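Local coordinates for alpha-actinin-like protein 1 (Schizosaccharomyces pombe, PDB 5BVR) that binds actin filaments through this tandem calponin-homology domain and, as a whole protein, takes part in actin-ring formation, cytokinesis and septation, at residues T15-F20 against F33-D38; Q47-E50 against N56-R59; R65-R70 against G92-V97; R114-D119 against Y223-F228. One frame throughout, in Å; residues are numbered along the deposited sequence. Where two conformers were deposited one is given.

Interaction 1 of 4, residues T15-F20 against F33-D38; sequences TFTKWF and FDLRKD
Thr-17 and Leu-35 bring the helical segment 15-20 and the irregular segment 33-38 to within 7.1 Å, measured between their CA atoms. The contact lies in the first calponin-homology (CH) domain, where the loop that follows helix 11-25 turns back over that helix before helix 43-53 begins. Leu-35 carries the loop's side of the contact. Its CD1 methyl lies against the hydroxyl of Thr-17, with CD1 3.3 Å from OG1, and the two side chains run past each other in opposite senses. The other branch of the leucine, CD2, approaches the ring of Phe-20 at CD2, 4.4 Å away, and meets it obliquely.

With OG1 anti to the carbonyl carbon (chi1 -62°), the hydroxyl of Thr-17 lies beside the backbone N and is bonded to the carbonyl of Asn-13, one helical turn back. It also accepts from a water, 2.8 Å from OG1. That water in turn accepts from the amide of Leu-35, so a polar thread runs alongside the apolar contact. Val-32 touches both Thr-17 and Phe-20, while Ile-108 of helix 101-117 packs on Leu-35.

The loop is kept in shape by its own acidic residues. Asp-34 OD1 accepts from the amide of Arg-36, which makes an Asx turn. OD2 of Asp-38 takes two backbone donors. The N of Phe-33 lies 2.7 Å from OD2 of Asp-38, nearly along the C-O bond, and the N of Asp-34 lies 2.8 Å from OD2 of Asp-38, above the carboxylate plane.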
loop_
_atom_site.group_PDB
_atom_site.type_symbol
_atom_site.label_atom_id
_atom_site.label_comp_id
_atom_site.label_asym_id
_atom_site.label_seq_id
_atom_site.Cartn_x
_atom_site.Cartn_y
_atom_site.Cartn_z
ATOM N N THR A 15 3.239 -7.201 1.790
ATOM C CA THR A 15 3.041 -5.762 1.698
ATOM C C THR A 15 1.588 -5.390 1.930
ATOM O O THR A 15 1.275 -4.439 2.674
ATOM C CB THR A 15 3.491 -5.233 0.323
ATOM O OG1 THR A 15 4.885 -5.514 0.134
ATOM C CG2 THR A 15 3.302 -3.753 0.220
ATOM N N PHE A 16 0.695 -6.126 1.289
ATOM C CA PHE A 16 -0.737 -5.903 1.469
ATOM C C PHE A 16 -1.162 -6.159 2.908
ATOM O O PHE A 16 -2.024 -5.450 3.413
ATOM C CB PHE A 16 -1.569 -6.773 0.515
ATOM C CG PHE A 16 -1.558 -6.312 -0.940
ATOM C CD1 PHE A 16 -0.697 -5.302 -1.409
ATOM C CD2 PHE A 16 -2.408 -6.925 -1.865
ATOM C CE1 PHE A 16 -0.705 -4.922 -2.750
ATOM C CE2 PHE A 16 -2.409 -6.542 -3.213
ATOM C CZ PHE A 16 -1.540 -5.519 -3.651
ATOM N N THR A 17 -0.585 -7.168 3.553
ATOM C CA THR A 17 -0.883 -7.438 4.962
ATOM C C THR A 17 -0.445 -6.260 5.815
ATOM O O THR A 17 -1.189 -5.790 6.673
ATOM C CB THR A 17 -0.199 -8.715 5.436
ATOM O OG1 THR A 17 -0.699 -9.811 4.675
ATOM C CG2 THR A 17 -0.449 -8.984 6.923
ATOM N N LYS A 18 0.759 -5.750 5.573
ATOM C CA LYS A 18 1.246 -4.619 6.351
ATOM C C LYS A 18 0.361 -3.378 6.121
ATOM O O LYS A 18 0.048 -2.653 7.082
ATOM C CB LYS A 18 2.723 -4.338 6.022
ATOM C CG LYS A 18 3.671 -5.323 6.713
ATOM C CD LYS A 18 5.114 -5.171 6.292
ATOM C CE LYS A 18 5.467 -6.208 5.240
ATOM N NZ LYS A 18 6.880 -6.158 4.780
ATOM N N TRP A 19 -0.070 -3.150 4.877
ATOM C CA TRP A 19 -0.954 -2.035 4.559
ATOM C C TRP A 19 -2.276 -2.186 5.342
ATOM O O TRP A 19 -2.726 -1.246 5.998
ATOM C CB TRP A 19 -1.198 -1.966 3.047
ATOM C CG TRP A 19 -2.202 -0.929 2.698
ATOM C CD1 TRP A 19 -1.984 0.416 2.504
ATOM C CD2 TRP A 19 -3.600 -1.138 2.527
ATOM N NE1 TRP A 19 -3.173 1.036 2.187
ATOM C CE2 TRP A 19 -4.181 0.106 2.222
ATOM C CE3 TRP A 19 -4.422 -2.259 2.596
ATOM C CZ2 TRP A 19 -5.543 0.246 1.972
ATOM C CZ3 TRP A 19 -5.761 -2.119 2.348
ATOM C CH2 TRP A 19 -6.317 -0.877 2.053
ATOM N N PHE A 20 -2.842 -3.381 5.293
ATOM C CA PHE A 20 -4.110 -3.702 5.968
ATOM C C PHE A 20 -3.946 -3.369 7.453
ATOM O O PHE A 20 -4.809 -2.713 8.058
ATOM C CB PHE A 20 -4.425 -5.189 5.717
ATOM C CG PHE A 20 -5.881 -5.580 5.804
ATOM C CD1 PHE A 20 -6.626 -5.364 6.946
ATOM C CD2 PHE A 20 -6.461 -6.254 4.737
ATOM C CE1 PHE A 20 -7.936 -5.777 7.003
ATOM C CE2 PHE A 20 -7.763 -6.686 4.795
ATOM C CZ PHE A 20 -8.504 -6.444 5.933
ATOM N N PHE A 33 -2.495 -11.718 10.219
ATOM C CA PHE A 33 -1.210 -12.419 10.169
ATOM C C PHE A 33 -1.122 -13.315 8.943
ATOM O O PHE A 33 -0.030 -13.550 8.408
ATOM C CB PHE A 33 -1.020 -13.228 11.448
ATOM C CG PHE A 33 -0.897 -12.371 12.673
ATOM C CD1 PHE A 33 0.295 -11.735 12.957
ATOM C CD2 PHE A 33 -1.974 -12.175 13.517
ATOM C CE1 PHE A 33 0.422 -10.938 14.074
ATOM C CE2 PHE A 33 -1.851 -11.373 14.642
ATOM C CZ PHE A 33 -0.651 -10.757 14.914
ATOM N N ASP A 34 -2.273 -13.794 8.488
ATOM C CA ASP A 34 -2.352 -14.707 7.354
ATOM C C ASP A 34 -3.619 -14.437 6.564
ATOM O O ASP A 34 -4.726 -14.785 6.999
ATOM C CB ASP A 34 -2.340 -16.158 7.859
ATOM C CG ASP A 34 -2.261 -17.183 6.731
ATOM O OD1 ASP A 34 -2.381 -16.806 5.546
ATOM O OD2 ASP A 34 -2.096 -18.384 7.046
ATOM N N LEU A 35 -3.461 -13.802 5.406
ATOM C CA LEU A 35 -4.612 -13.456 4.580
ATOM C C LEU A 35 -5.381 -14.668 4.068
ATOM O O LEU A 35 -6.507 -14.511 3.605
ATOM C CB LEU A 35 -4.176 -12.584 3.402
ATOM C CG LEU A 35 -3.882 -11.125 3.757
ATOM C CD1 LEU A 35 -3.214 -10.443 2.568
ATOM C CD2 LEU A 35 -5.156 -10.398 4.151
ATOM N N ARG A 36 -4.804 -15.859 4.161
ATOM C CA ARG A 36 -5.527 -17.065 3.761
ATOM C C ARG A 36 -6.643 -17.391 4.732
ATOM O O ARG A 36 -7.645 -18.000 4.349
ATOM C CB ARG A 36 -4.596 -18.273 3.677
ATOM C CG ARG A 36 -3.640 -18.224 2.526
ATOM C CD ARG A 36 -2.750 -19.456 2.482
ATOM N NE ARG A 36 -1.800 -19.371 1.374
ATOM C CZ ARG A 36 -0.780 -20.202 1.180
ATOM N NH1 ARG A 36 -0.556 -21.208 2.021
ATOM N NH2 ARG A 36 0.020 -20.025 0.137
ATOM N N LYS A 37 -6.467 -16.995 5.987
ATOM C CA LYS A 37 -7.371 -17.428 7.043
ATOM C C LYS A 37 -8.059 -16.286 7.765
ATOM O O LYS A 37 -9.211 -16.416 8.175
ATOM C CB LYS A 37 -6.602 -18.262 8.080
ATOM C CG LYS A 37 -6.062 -19.582 7.560
ATOM C CD LYS A 37 -7.174 -20.591 7.304
ATOM C CE LYS A 37 -6.628 -21.886 6.703
ATOM N NZ LYS A 37 -5.925 -21.650 5.397
ATOM N N ASP A 38 -7.364 -15.159 7.916
ATOM C CA ASP A 38 -7.795 -14.160 8.899
ATOM C C ASP A 38 -8.946 -13.264 8.436
ATOM O O ASP A 38 -9.489 -12.506 9.233
ATOM C CB ASP A 38 -6.622 -13.294 9.363
ATOM C CG ASP A 38 -5.563 -14.093 10.117
ATOM O OD1 ASP A 38 -5.838 -15.240 10.529
ATOM O OD2 ASP A 38 -4.455 -13.569 10.299
HETATM O O HOH W 1 -0.887 -12.543 5.065
#

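Interaction 2 of 4, residues Q47-E50 against N56-R59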
loop_
_atom_site.group_PDB
_atom_site.type_symbol
_atom_site.label_atom_id
_atom_site.label_comp_id
_atom_site.label_asym_id
_atom_site.label_seq_id
_atom_site.Cartn_x
_atom_site.Cartn_y
_atom_site.Cartn_z
ATOM N N GLN A 47 -14.387 -4.049 9.011
ATOM C CA GLN A 47 -13.727 -3.002 9.770
ATOM C C GLN A 47 -12.758 -2.198 8.894
ATOM O O GLN A 47 -12.729 -0.963 8.984
ATOM C CB GLN A 47 -13.032 -3.589 10.996
ATOM C CG GLN A 47 -14.045 -4.143 12.009
ATOM C CD GLN A 47 -13.415 -4.835 13.208
ATOM O OE1 GLN A 47 -12.408 -5.526 13.097
ATOM N NE2 GLN A 47 -14.019 -4.642 14.368
ATOM N N LEU A 48 -11.974 -2.865 8.055
ATOM C CA LEU A 48 -11.121 -2.158 7.094
ATOM C C LEU A 48 -11.933 -1.155 6.269
ATOM O O LEU A 48 -11.552 0.015 6.124
ATOM C CB LEU A 48 -10.406 -3.130 6.148
ATOM C CG LEU A 48 -9.543 -2.456 5.073
ATOM C CD1 LEU A 48 -8.315 -1.804 5.681
ATOM C CD2 LEU A 48 -9.144 -3.472 4.019
ATOM N N LEU A 49 -13.062 -1.604 5.733
ATOM C CA LEU A 49 -13.880 -0.774 4.863
ATOM C C LEU A 49 -14.419 0.453 5.597
ATOM O O LEU A 49 -14.457 1.546 5.036
ATOM C CB LEU A 49 -15.015 -1.590 4.253
ATOM C CG LEU A 49 -14.552 -2.639 3.247
ATOM C CD1 LEU A 49 -15.684 -3.633 2.947
ATOM C CD2 LEU A 49 -14.050 -2.002 1.944
ATOM N N GLU A 50 -14.802 0.286 6.854
ATOM C CA GLU A 50 -15.271 1.421 7.644
ATOM C C GLU A 50 -14.160 2.460 7.773
ATOM O O GLU A 50 -14.409 3.662 7.672
ATOM C CB GLU A 50 -15.736 0.958 9.023
ATOM C CG GLU A 50 -17.065 0.213 8.977
ATOM C CD GLU A 50 -17.595 -0.177 10.341
ATOM O OE1 GLU A 50 -16.777 -0.472 11.246
ATOM O OE2 GLU A 50 -18.840 -0.196 10.500
ATOM N N ASN A 56 -19.843 4.133 8.508
ATOM C CA ASN A 56 -20.327 3.129 9.423
ATOM C C ASN A 56 -21.138 2.137 8.624
ATOM O O ASN A 56 -22.175 2.492 8.064
ATOM C CB ASN A 56 -21.212 3.802 10.452
ATOM C CG ASN A 56 -21.549 2.899 11.612
ATOM O OD1 ASN A 56 -21.883 1.726 11.435
ATOM N ND2 ASN A 56 -21.460 3.444 12.818
ATOM N N LEU A 57 -20.665 0.897 8.563
ATOM C CA LEU A 57 -21.335 -0.135 7.780
ATOM C C LEU A 57 -22.470 -0.797 8.577
ATOM O O LEU A 57 -23.150 -1.667 8.062
ATOM C CB LEU A 57 -20.316 -1.173 7.275
ATOM C CG LEU A 57 -19.706 -0.949 5.879
ATOM C CD1 LEU A 57 -19.022 0.397 5.776
ATOM C CD2 LEU A 57 -18.729 -2.064 5.518
ATOM N N GLY A 58 -22.671 -0.385 9.827
ATOM C CA GLY A 58 -23.790 -0.878 10.612
ATOM C C GLY A 58 -23.567 -2.253 11.221
ATOM O O GLY A 58 -22.436 -2.681 11.433
ATOM N N ARG A 59 -24.653 -2.958 11.512
ATOM C CA ARG A 59 -24.530 -4.186 12.277
ATOM C C ARG A 59 -24.081 -5.366 11.416
ATOM O O ARG A 59 -24.356 -5.440 10.225
ATOM C CB ARG A 59 -25.819 -4.492 13.050
ATOM C CG ARG A 59 -25.650 -4.222 14.547
ATOM C CD ARG A 59 -26.931 -4.397 15.338
ATOM N NE ARG A 59 -27.793 -5.424 14.758
ATOM C CZ ARG A 59 -28.896 -5.186 14.049
ATOM N NH1 ARG A 59 -29.313 -3.944 13.825
ATOM N NH2 ARG A 59 -29.596 -6.203 13.566
HETATM O O HOH W 2 -20.319 -1.461 12.272
#
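Glu-50 reaches from helix 43-53 to the backbone of the following loop and supplies the direct hydrogen bond between segments 47-50 and 56-59. The amide of Leu-57 donates to OE2, with N 2.9 Å from OE2 and an N-H...O angle of 154°; OE2 receives it on its anti lone pair, the one turned away from the other carboxylate oxygen. Beyond CG the glutamate is extended (chi2 -176°), which carries the carboxylate out to the loop. A water adds a second link: it donates to Glu-50 OE2 and to the carbonyl oxygen of Gly-58, 2.6 Å from each. OE2 thus has two donors. Within the loop, Asn-56 OD1 accepts from the amide N of Gly-58 at 2.8 Å, in the carbonyl plane, closing an Asx turn around Leu-57, whose amide points to Glu-50. Gly-58 has positive phi, which suits glycine.

The apolar part is made by Leu-57. Its CD1 lies 3.8 Å from CG of Glu-50, so the aliphatic stem of the acid is packed as well as its end, and its CD2 is 4.0 Å from CB of Leu-49. Shortening Glu-50 to alanine is likely to leave the Leu-57 amide without its acceptor and the water tied to Gly-58 O but no longer to the helix.

This part of the first CH domain sits near the surface, where the loop leads from helix 43-53 towards helix 67-83. Leu-49 and Leu-57 both touch Tyr-80 of that next helix, Lys-76 of the same helix bonds the carbonyl of Leu-57, and Leu-49 also meets Leu-111 of helix 101-117.

Interaction 3 of 4, residues R65-R70 against G92-V97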
loop_
_atom_site.group_PDB
_atom_site.type_symbol
_atom_site.label_atom_id
_atom_site.label_comp_id
_atom_site.label_asym_id
_atom_site.label_seq_id
_atom_site.Cartn_x
_atom_site.Cartn_y
_atom_site.Cartn_z
ATOM N N ARG A 65 -19.742 -17.889 14.261
ATOM C CA ARG A 65 -19.288 -19.243 14.478
ATOM C C ARG A 65 -19.754 -20.179 13.364
ATOM O O ARG A 65 -19.051 -21.120 13.006
ATOM C CB ARG A 65 -19.805 -19.721 15.835
ATOM C CG ARG A 65 -19.284 -21.067 16.222
ATOM C CD ARG A 65 -19.384 -21.296 17.713
ATOM N NE ARG A 65 -18.957 -22.648 18.053
ATOM C CZ ARG A 65 -19.761 -23.704 18.090
ATOM N NH1 ARG A 65 -21.059 -23.578 17.818
ATOM N NH2 ARG A 65 -19.265 -24.894 18.411
ATOM N N MET A 66 -20.930 -19.905 12.807
ATOM C CA MET A 66 -21.511 -20.721 11.749
ATOM C C MET A 66 -21.162 -20.162 10.380
ATOM O O MET A 66 -21.108 -18.934 10.205
ATOM C CB MET A 66 -23.028 -20.716 11.877
ATOM C CG MET A 66 -23.578 -21.424 13.108
ATOM S SD MET A 66 -25.364 -21.182 13.242
ATOM C CE MET A 66 -25.448 -19.853 14.417
ATOM N N ARG A 67 -20.946 -21.050 9.412
ATOM C CA ARG A 67 -20.606 -20.627 8.051
ATOM C C ARG A 67 -21.606 -19.618 7.471
ATOM O O ARG A 67 -21.176 -18.662 6.808
ATOM C CB ARG A 67 -20.459 -21.831 7.118
ATOM C CG ARG A 67 -19.994 -21.487 5.712
ATOM C CD ARG A 67 -19.843 -22.735 4.840
ATOM N NE ARG A 67 -19.415 -22.410 3.482
ATOM C CZ ARG A 67 -18.148 -22.220 3.103
ATOM N NH1 ARG A 67 -17.151 -22.350 3.976
ATOM N NH2 ARG A 67 -17.896 -21.942 1.841
ATOM N N VAL A 68 -22.901 -19.784 7.736
ATOM C CA VAL A 68 -23.900 -18.885 7.169
ATOM C C VAL A 68 -23.613 -17.425 7.558
ATOM O O VAL A 68 -23.813 -16.511 6.768
ATOM C CB VAL A 68 -25.352 -19.297 7.576
ATOM C CG1 VAL A 68 -25.531 -19.291 9.081
ATOM C CG2 VAL A 68 -26.384 -18.399 6.917
ATOM N N HIS A 69 -23.127 -17.225 8.771
ATOM C CA HIS A 69 -22.884 -15.869 9.273
ATOM C C HIS A 69 -21.586 -15.284 8.751
ATOM O O HIS A 69 -21.477 -14.073 8.601
ATOM C CB HIS A 69 -22.943 -15.876 10.787
ATOM C CG HIS A 69 -24.313 -16.200 11.291
ATOM N ND1 HIS A 69 -24.557 -17.106 12.301
ATOM C CD2 HIS A 69 -25.524 -15.770 10.868
ATOM C CE1 HIS A 69 -25.861 -17.198 12.498
ATOM N NE2 HIS A 69 -26.472 -16.399 11.641
ATOM N N ARG A 70 -20.613 -16.135 8.440
ATOM C CA ARG A 70 -19.385 -15.657 7.814
ATOM C C ARG A 70 -19.707 -15.213 6.403
ATOM O O ARG A 70 -19.257 -14.158 5.957
ATOM C CB ARG A 70 -18.302 -16.750 7.836
ATOM C CG ARG A 70 -17.891 -17.144 9.261
ATOM C CD ARG A 70 -16.616 -17.992 9.357
ATOM N NE ARG A 70 -16.765 -19.338 8.830
ATOM C CZ ARG A 70 -17.209 -20.380 9.531
ATOM N NH1 ARG A 70 -17.576 -20.234 10.800
ATOM N NH2 ARG A 70 -17.295 -21.575 8.954
ATOM N N GLY A 92 -16.730 -14.020 -5.054
ATOM C CA GLY A 92 -17.963 -14.129 -4.301
ATOM C C GLY A 92 -17.601 -14.426 -2.867
ATOM O O GLY A 92 -16.448 -14.674 -2.563
ATOM N N PRO A 93 -18.587 -14.392 -1.973
ATOM C CA PRO A 93 -18.301 -14.543 -0.541
ATOM C C PRO A 93 -17.537 -15.814 -0.170
ATOM O O PRO A 93 -16.675 -15.759 0.703
ATOM C CB PRO A 93 -19.694 -14.530 0.086
ATOM C CG PRO A 93 -20.463 -13.655 -0.834
ATOM C CD PRO A 93 -19.993 -14.022 -2.213
ATOM N N ALA A 94 -17.866 -16.937 -0.800
ATOM C CA ALA A 94 -17.216 -18.190 -0.455
ATOM C C ALA A 94 -15.728 -18.160 -0.806
ATOM O O ALA A 94 -14.921 -18.833 -0.149
ATOM C CB ALA A 94 -17.912 -19.381 -1.135
ATOM N N ASP A 95 -15.346 -17.363 -1.803
ATOM C CA ASP A 95 -13.934 -17.261 -2.157
ATOM C C ASP A 95 -13.125 -16.686 -1.002
ATOM O O ASP A 95 -11.945 -17.021 -0.805
ATOM C CB ASP A 95 -13.756 -16.390 -3.394
ATOM C CG ASP A 95 -14.407 -16.985 -4.630
ATOM O OD1 ASP A 95 -14.218 -18.207 -4.877
ATOM O OD2 ASP A 95 -15.102 -16.240 -5.349
ATOM N N ILE A 96 -13.746 -15.785 -0.244
ATOM C CA ILE A 96 -13.094 -15.183 0.906
ATOM C C ILE A 96 -13.192 -16.105 2.123
ATOM O O ILE A 96 -12.196 -16.355 2.797
ATOM C CB ILE A 96 -13.643 -13.762 1.189
ATOM C CG1 ILE A 96 -13.375 -12.859 -0.030
ATOM C CG2 ILE A 96 -13.014 -13.186 2.427
ATOM C CD1 ILE A 96 -14.113 -11.554 -0.010
ATOM N N VAL A 97 -14.395 -16.615 2.394
ATOM C CA VAL A 97 -14.598 -17.527 3.520
ATOM C C VAL A 97 -13.645 -18.723 3.428
ATOM O O VAL A 97 -13.085 -19.137 4.444
ATOM C CB VAL A 97 -16.071 -17.984 3.630
ATOM C CG1 VAL A 97 -16.253 -19.079 4.709
ATOM C CG2 VAL A 97 -16.960 -16.781 3.903
#
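Arg-67 carries its CG anti to the backbone N (chi1 -175°) and stays extended as far as NE, so its guanidinium reaches across to Val-97 and Ala-94 of the short helix 93-97. Arg-70, one turn on, bends at chi3 (-69°) and folds back along its own helix. Val-97 projects between the two: CG1 meets the Arg-67 guanidinium, 3.5 Å from NH1 of Arg-67, while CG2 faces the Arg-70 backbone, 4.0 Å from C of Arg-70. The CB of Ala-94 adds to the surface, 3.9 Å from NH2 of Arg-67. The Arg-67 chain crosses Val-97 at a slant, whereas that of Arg-70 crosses it at about a right angle and turns the edge of its guanidinium to CG1, with NE 4.2 Å away.

Bent this way, Arg-70 reaches the turn before its helix. NH1 donates to the carbonyl O of Arg-65 at 2.8 Å, near the guanidinium plane but from above the carbonyl plane, and it also bonds the carbonyl of Pro-64. CA of Arg-67 lies over one face of the group, toward the rim. A leucine instead of Arg-70 would probably leave the carbonyls of Arg-65 and Pro-64 without this donor and free the turn before helix 67-83 to shift.

The contact joins the start of helix 67-83 in the first CH domain to a helix within the actin-binding region. Its chemistry is divided: methyl groups lie against the guanidinium of Arg-67 and near the edge of that of Arg-70, while charge is answered beside them, where Arg-67 NH1 forms a salt bridge with Asp-98. Such pairing probably helps fix the arginine beside Val-97.

Interaction 4 of 4, residues R114-D119 against Y223-F228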
loop_
_atom_site.group_PDB
_atom_site.type_symbol
_atom_site.label_atom_id
_atom_site.label_comp_id
_atom_site.label_asym_id
_atom_site.label_seq_id
_atom_site.Cartn_x
_atom_site.Cartn_y
_atom_site.Cartn_z
ATOM N N ARG A 114 -8.462 2.133 -4.875
ATOM C CA ARG A 114 -9.545 3.076 -4.733
ATOM C C ARG A 114 -9.298 4.038 -3.583
ATOM O O ARG A 114 -9.530 5.245 -3.707
ATOM C CB ARG A 114 -10.861 2.343 -4.499
ATOM C CG ARG A 114 -12.027 3.234 -4.139
ATOM C CD ARG A 114 -12.391 4.259 -5.192
ATOM N NE ARG A 114 -13.649 4.894 -4.818
ATOM C CZ ARG A 114 -13.757 5.866 -3.917
ATOM N NH1 ARG A 114 -12.678 6.351 -3.309
ATOM N NH2 ARG A 114 -14.951 6.365 -3.629
ATOM N N PHE A 115 -8.824 3.516 -2.460
ATOM C CA PHE A 115 -8.808 4.309 -1.235
ATOM C C PHE A 115 -7.464 4.944 -0.908
ATOM O O PHE A 115 -7.367 5.812 -0.044
ATOM C CB PHE A 115 -9.338 3.480 -0.062
ATOM C CG PHE A 115 -10.790 3.154 -0.187
ATOM C CD1 PHE A 115 -11.741 4.141 0.039
ATOM C CD2 PHE A 115 -11.200 1.897 -0.576
ATOM C CE1 PHE A 115 -13.088 3.857 -0.111
ATOM C CE2 PHE A 115 -12.541 1.604 -0.720
ATOM C CZ PHE A 115 -13.493 2.593 -0.473
ATOM N N THR A 116 -6.419 4.526 -1.604
ATOM C CA THR A 116 -5.093 5.087 -1.396
ATOM C C THR A 116 -4.546 5.793 -2.627
ATOM O O THR A 116 -3.777 6.717 -2.502
ATOM C CB THR A 116 -4.111 3.972 -0.969
ATOM O OG1 THR A 116 -4.481 3.483 0.328
ATOM C CG2 THR A 116 -2.677 4.427 -0.922
ATOM N N ILE A 117 -4.894 5.329 -3.815
ATOM C CA ILE A 117 -4.286 5.865 -5.015
ATOM C C ILE A 117 -5.211 6.732 -5.853
ATOM O O ILE A 117 -4.775 7.702 -6.412
ATOM C CB ILE A 117 -3.666 4.728 -5.820
ATOM C CG1 ILE A 117 -2.451 4.214 -5.024
ATOM C CG2 ILE A 117 -3.241 5.179 -7.219
ATOM C CD1 ILE A 117 -1.813 3.023 -5.574
ATOM N N ALA A 118 -6.498 6.402 -5.907
ATOM C CA ALA A 118 -7.384 7.104 -6.832
ATOM C C ALA A 118 -7.420 8.625 -6.631
ATOM O O ALA A 118 -7.524 9.362 -7.606
ATOM C CB ALA A 118 -8.788 6.538 -6.736
ATOM N N ASP A 119 -7.332 9.084 -5.383
ATOM C CA ASP A 119 -7.456 10.520 -5.089
ATOM C C ASP A 119 -6.138 11.279 -5.258
ATOM O O ASP A 119 -6.104 12.510 -5.151
ATOM C CB ASP A 119 -7.973 10.741 -3.666
ATOM C CG ASP A 119 -6.877 10.631 -2.638
ATOM O OD1 ASP A 119 -6.533 9.490 -2.263
ATOM O OD2 ASP A 119 -6.345 11.682 -2.214
ATOM N N TYR A 223 3.554 1.397 -1.389
ATOM C CA TYR A 223 4.511 2.040 -0.513
ATOM C C TYR A 223 4.789 3.500 -0.966
ATOM O O TYR A 223 4.760 4.430 -0.145
ATOM C CB TYR A 223 5.802 1.207 -0.430
ATOM C CG TYR A 223 6.853 1.813 0.466
ATOM C CD1 TYR A 223 6.618 2.060 1.809
ATOM C CD2 TYR A 223 8.100 2.114 -0.024
ATOM C CE1 TYR A 223 7.601 2.637 2.622
ATOM C CE2 TYR A 223 9.084 2.686 0.781
ATOM C CZ TYR A 223 8.839 2.936 2.090
ATOM O OH TYR A 223 9.801 3.516 2.881
ATOM N N VAL A 224 5.009 3.708 -2.258
ATOM C CA VAL A 224 5.301 5.040 -2.767
ATOM C C VAL A 224 4.104 5.966 -2.511
ATOM O O VAL A 224 4.290 7.159 -2.217
ATOM C CB VAL A 224 5.649 4.986 -4.252
ATOM C CG1 VAL A 224 5.683 6.394 -4.859
ATOM C CG2 VAL A 224 6.987 4.293 -4.442
ATOM N N ALA A 225 2.875 5.455 -2.587
ATOM C CA ALA A 225 1.696 6.278 -2.278
ATOM C C ALA A 225 1.780 6.862 -0.863
ATOM O O ALA A 225 1.251 7.971 -0.601
ATOM C CB ALA A 225 0.404 5.466 -2.419
ATOM N N GLU A 226 2.425 6.157 0.067
ATOM C CA GLU A 226 2.590 6.681 1.436
ATOM C C GLU A 226 3.433 7.951 1.423
ATOM O O GLU A 226 3.186 8.869 2.212
ATOM C CB GLU A 226 3.231 5.676 2.401
ATOM C CG GLU A 226 2.418 4.397 2.625
ATOM C CD GLU A 226 1.236 4.557 3.554
ATOM O OE1 GLU A 226 1.132 5.604 4.220
ATOM O OE2 GLU A 226 0.417 3.616 3.622
ATOM N N TYR A 227 4.439 8.002 0.556
ATOM C CA TYR A 227 5.251 9.198 0.405
ATOM C C TYR A 227 4.415 10.371 -0.096
ATOM O O TYR A 227 4.480 11.473 0.445
ATOM C CB TYR A 227 6.422 8.971 -0.558
ATOM C CG TYR A 227 7.554 8.132 0.010
ATOM C CD1 TYR A 227 7.356 6.804 0.357
ATOM C CD2 TYR A 227 8.824 8.652 0.155
ATOM C CE1 TYR A 227 8.397 6.044 0.878
ATOM C CE2 TYR A 227 9.853 7.908 0.670
ATOM C CZ TYR A 227 9.643 6.601 1.014
ATOM O OH TYR A 227 10.697 5.891 1.523
ATOM N N PHE A 228 3.634 10.161 -1.135
ATOM C CA PHE A 228 2.776 11.213 -1.654
ATOM C C PHE A 228 1.873 11.779 -0.557
ATOM O O PHE A 228 1.768 13.006 -0.366
ATOM C CB PHE A 228 1.884 10.701 -2.781
ATOM C CG PHE A 228 0.908 11.732 -3.258
ATOM C CD1 PHE A 228 1.295 12.674 -4.205
ATOM C CD2 PHE A 228 -0.363 11.836 -2.698
ATOM C CE1 PHE A 228 0.416 13.670 -4.620
ATOM C CE2 PHE A 228 -1.242 12.826 -3.122
ATOM C CZ PHE A 228 -0.838 13.745 -4.087
#
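The interface between the two CH domains of the actin-binding domain includes this contact, in which the C-terminal part of helix 101-117, from the first domain, meets helix 217-234, from the second. The two segments approach most closely at Ile-117 and Ala-225, whose CA atoms are 6.6 Å apart. Ala-225 CB is the shared point: CG2 of Thr-116 lies 3.6 Å from it and CG1 of Ile-117 4.1 Å, so two consecutive residues of one helix bear on a single methyl of the other. The small alanine probably allows the close approach, and all three residues are buried.

Thr-116 turns its methyl toward Ala-225 because CG2 stands anti to the backbone N, which places OG1 beside that nitrogen (chi1 -67°). The hydroxyl has a weak hydrogen bond with the indole NE1 of Trp-19. A wider, pi-type turn occupies residues 114-117, and the carbonyl of Thr-116 accepts from NE2 of His-229, a polar link between the domains next to the apolar one.

On the far side of helix 217-234 from Ala-225, the hydroxyl of Tyr-227 donates to that of Tyr-223, with the OH atoms 2.9 Å apart, and CE1 of Tyr-227 lies 3.3 Å above the Tyr-223 ring plane, offset toward its rim.

Helix 217-234 is thus covered on several sides. Ile-117 also touches its Met-221; Val-224 and Phe-228 lean on Leu-131 of helix 127-138, Phe-228 meets Trp-134 edge-to-face, and the two tyrosines pack on Ala-194 of helix 183-198.

Interactions 1, 2 and 3 lie within the first CH domain, and interaction 4 joins that domain to the second. Interactions 1 and 2, with centres 18 Å apart, meet where CE2 of Phe-20 packs 3.6 Å from CD2 of Leu-48. Interaction 1 comes closest to interaction 4 at Trp-19, 3.3 Å from NE1 to OG1 of Thr-116, so helix 11-25 touches both an intradomain neighbour and the interdomain contact. Interaction 3 stands apart, its centre about 30 Å from that of interaction 4, and holds part of the actin-binding region. A bound zinc ion is about 13 Å from the Leu-35 side chain, and one is about 11 Å from that of Ile-117.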